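Local coordinates for protein trans-2-enoyl-CoA reductase [NADH] (Treponema denticola ATCC 35405, PDB 4GGO) that reduces the carbon-carbon double bond of trans-2-enoyl-CoA substrates such as crotonyl-CoA with NADH, a step of bacterial fatty acid synthesis, at residues K48-V53 against Y74-I79. Numbering follows the deposited sequence.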
ATOM      1  N   LYS A  48      16.626 -15.930  -7.983  1.00 29.06           N
ATOM      2  CA  LYS A  48      15.341 -16.556  -8.265  1.00 34.03           C
ATOM      3  C   LYS A  48      14.322 -15.495  -8.670  1.00 32.65           C
ATOM      4  O   LYS A  48      14.616 -14.299  -8.649  1.00 29.61           O
ATOM      5  CB  LYS A  48      14.842 -17.342  -7.052  1.00 34.41           C
ATOM      6  CG  LYS A  48      15.774 -18.463  -6.621  1.00 37.60           C
ATOM      7  CD  LYS A  48      15.139 -19.334  -5.550  1.00 45.32           C
ATOM      8  CE  LYS A  48      16.031 -20.515  -5.202  1.00 50.45           C
ATOM      9  NZ  LYS A  48      15.387 -21.433  -4.222  1.00 64.51           N
ATOM     10  N   ALA A  49      13.125 -15.934  -9.040  1.00 27.32           N
ATOM     11  CA  ALA A  49      12.094 -15.015  -9.503  1.00 26.68           C
ATOM     12  C   ALA A  49      10.704 -15.553  -9.192  1.00 31.62           C
ATOM     13  O   ALA A  49      10.504 -16.766  -9.136  1.00 30.49           O
ATOM     14  CB  ALA A  49      12.246 -14.768 -10.998  1.00 28.12           C
ATOM     15  N   PRO A  50       9.734 -14.649  -8.982  1.00 31.60           N
ATOM     16  CA  PRO A  50       8.354 -15.089  -8.767  1.00 28.34           C
ATOM     17  C   PRO A  50       7.772 -15.669 -10.050  1.00 29.54           C
ATOM     18  O   PRO A  50       8.194 -15.278 -11.137  1.00 30.65           O
ATOM     19  CB  PRO A  50       7.631 -13.794  -8.387  1.00 23.77           C
ATOM     20  CG  PRO A  50       8.438 -12.714  -9.014  1.00 23.22           C
ATOM     21  CD  PRO A  50       9.861 -13.181  -8.938  1.00 27.64           C
ATOM     22  N   LYS A  51       6.824 -16.593  -9.922  1.00 30.76           N
ATOM     23  CA  LYS A  51       6.209 -17.230 -11.082  1.00 30.26           C
ATOM     24  C   LYS A  51       4.693 -17.062 -11.054  1.00 33.71           C
ATOM     25  O   LYS A  51       4.085 -16.619 -12.028  1.00 30.16           O
ATOM     26  CB  LYS A  51       6.568 -18.717 -11.130  1.00 42.08           C
ATOM     27  CG  LYS A  51       6.095 -19.436 -12.388  1.00 50.02           C
ATOM     28  CD  LYS A  51       6.531 -20.899 -12.406  1.00 57.95           C
ATOM     29  CE  LYS A  51       5.711 -21.753 -11.442  1.00 52.81           C
ATOM     30  NZ  LYS A  51       6.224 -23.155 -11.401  1.00 61.76           N
ATOM     31  N   ASN A  52       4.091 -17.425  -9.927  1.00 28.56           N
ATOM     32  CA  ASN A  52       2.657 -17.267  -9.727  1.00 27.82           C
ATOM     33  C   ASN A  52       2.390 -16.430  -8.484  1.00 24.11           C
ATOM     34  O   ASN A  52       2.681 -16.855  -7.367  1.00 30.85           O
ATOM     35  CB  ASN A  52       1.981 -18.631  -9.603  1.00 26.94           C
ATOM     36  CG  ASN A  52       2.017 -19.418 -10.898  1.00 33.82           C
ATOM     37  OD1 ASN A  52       1.672 -18.903 -11.960  1.00 31.23           O
ATOM     38  ND2 ASN A  52       2.443 -20.672 -10.815  1.00 40.16           N
ATOM     39  N   VAL A  53       1.838 -15.238  -8.681  1.00 25.31           N
ATOM     40  CA  VAL A  53       1.674 -14.296  -7.580  1.00 27.91           C
ATOM     41  C   VAL A  53       0.217 -13.940  -7.297  1.00 27.18           C
ATOM     42  O   VAL A  53      -0.546 -13.620  -8.205  1.00 22.53           O
ATOM     43  CB  VAL A  53       2.461 -12.997  -7.839  1.00 21.51           C
ATOM     44  CG1 VAL A  53       2.407 -12.091  -6.619  1.00 19.39           C
ATOM     45  CG2 VAL A  53       3.906 -13.315  -8.206  1.00 23.57           C
ATOM     46  N   TYR A  74       9.316  -9.306 -13.624  1.00 23.76           N
ATOM     47  CA  TYR A  74       9.733 -10.702 -13.564  1.00 26.63           C
ATOM     48  C   TYR A  74       8.960 -11.612 -14.517  1.00 27.24           C
ATOM     49  O   TYR A  74       9.334 -12.767 -14.718  1.00 24.57           O
ATOM     50  CB  TYR A  74       9.647 -11.221 -12.126  1.00 19.96           C
ATOM     51  CG  TYR A  74      10.658 -10.584 -11.197  1.00 26.36           C
ATOM     52  CD1 TYR A  74      11.932 -11.119 -11.053  1.00 24.57           C
ATOM     53  CD2 TYR A  74      10.341  -9.441 -10.473  1.00 23.91           C
ATOM     54  CE1 TYR A  74      12.861 -10.540 -10.210  1.00 24.85           C
ATOM     55  CE2 TYR A  74      11.264  -8.853  -9.627  1.00 25.02           C
ATOM     56  CZ  TYR A  74      12.523  -9.407  -9.500  1.00 23.41           C
ATOM     57  OH  TYR A  74      13.445  -8.828  -8.660  1.00 20.76           O
ATOM     58  N   GLY A  75       7.888 -11.090 -15.105  1.00 28.43           N
ATOM     59  CA  GLY A  75       7.105 -11.845 -16.068  1.00 29.07           C
ATOM     60  C   GLY A  75       6.146 -12.824 -15.418  1.00 35.31           C
ATOM     61  O   GLY A  75       5.678 -13.766 -16.057  1.00 27.74           O
ATOM     62  N   ALA A  76       5.845 -12.595 -14.144  1.00 24.48           N
ATOM     63  CA  ALA A  76       5.019 -13.522 -13.378  1.00 27.83           C
ATOM     64  C   ALA A  76       3.544 -13.453 -13.750  1.00 28.99           C
ATOM     65  O   ALA A  76       3.047 -12.417 -14.192  1.00 26.13           O
ATOM     66  CB  ALA A  76       5.194 -13.278 -11.885  1.00 26.98           C
ATOM     67  N   ALA A  77       2.852 -14.573 -13.572  1.00 28.28           N
ATOM     68  CA  ALA A  77       1.404 -14.603 -13.689  1.00 28.17           C
ATOM     69  C   ALA A  77       0.821 -14.092 -12.379  1.00 28.74           C
ATOM     70  O   ALA A  77       1.261 -14.494 -11.301  1.00 27.56           O
ATOM     71  CB  ALA A  77       0.927 -16.016 -13.970  1.00 25.94           C
ATOM     72  N   THR A  78      -0.153 -13.193 -12.464  1.00 25.23           N
ATOM     73  CA  THR A  78      -0.716 -12.599 -11.258  1.00 27.55           C
ATOM     74  C   THR A  78      -2.235 -12.699 -11.186  1.00 30.53           C
ATOM     75  O   THR A  78      -2.936 -12.489 -12.175  1.00 30.67           O
ATOM     76  CB  THR A  78      -0.329 -11.109 -11.105  1.00 27.47           C
ATOM     77  OG1 THR A  78      -0.997 -10.327 -12.105  1.00 23.82           O
ATOM     78  CG2 THR A  78       1.177 -10.920 -11.229  1.00 28.34           C
ATOM     79  N   ILE A  79      -2.727 -13.030 -10.000  1.00 28.30           N
ATOM     80  CA  ILE A  79      -4.136 -12.877  -9.685  1.00 24.79           C
ATOM     81  C   ILE A  79      -4.256 -11.755  -8.663  1.00 27.36           C
ATOM     82  O   ILE A  79      -3.633 -11.804  -7.602  1.00 23.98           O
ATOM     83  CB  ILE A  79      -4.741 -14.163  -9.104  1.00 30.95           C
ATOM     84  CG1 ILE A  79      -4.733 -15.277 -10.154  1.00 27.22           C
ATOM     85  CG2 ILE A  79      -6.160 -13.909  -8.616  1.00 28.70           C
ATOM     86  CD1 ILE A  79      -5.206 -16.610  -9.629  1.00 31.70           C
TER
HETATM   87  O   HOH W   1       8.161 -15.436 -13.639  1.00 36.03           O
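K51-V53 and A77-I79 run parallel and are laced by three backbone hydrogen bonds, A77 N to K51 O (2.8 Å), V53 N to A77 O (2.8 Å) and I79 N to V53 O (2.9 Å). T78 CA adds a C-H...O contact to V53 O. Ahead of the strands the chains spread apart, and side chains take over. P50 lies across Y74 at about a right angle, its CD over one ring face, 3.9 Å from the centroid, in a CH-pi contact. Y74 CG sits beside its own backbone N (chi1 -68°), which brings the ring under the proline, while A49 CB meets Y74 CD1 obliquely at 3.7 Å. A water lies between P50 O and Y74 O, at a doubtfully short distance from the former. The contact joins the N-terminal ends of the two parallel strands of a beta-alpha-beta crossover in the Rossmann-type NAD-binding domain: strand 52-56 leads through helix 61-74 to strand 77-82, and at G75, with positive phi, the chain has left helical geometry. V53 and T78 share the sheet face covered by that helix. V53 CG2, anti to the carbonyl carbon, reaches A76 CB at 3.9 Å, and V53 CB approaches T78 CG2; A70 and A71 of the helix pack against V53 and T78 respectively, and T78 OG1 is hydrogen-bonded to R67 NE. On the opposite face, N52 OD1 rests against A77 CB at 3.6 Å, while N52 ND2 is held by K140 O. The D142 carboxylate accepts from the backbone N of K51 through OD1 and from that of N52 through OD2, tying the start of the strand to neighbouring strand 141-146.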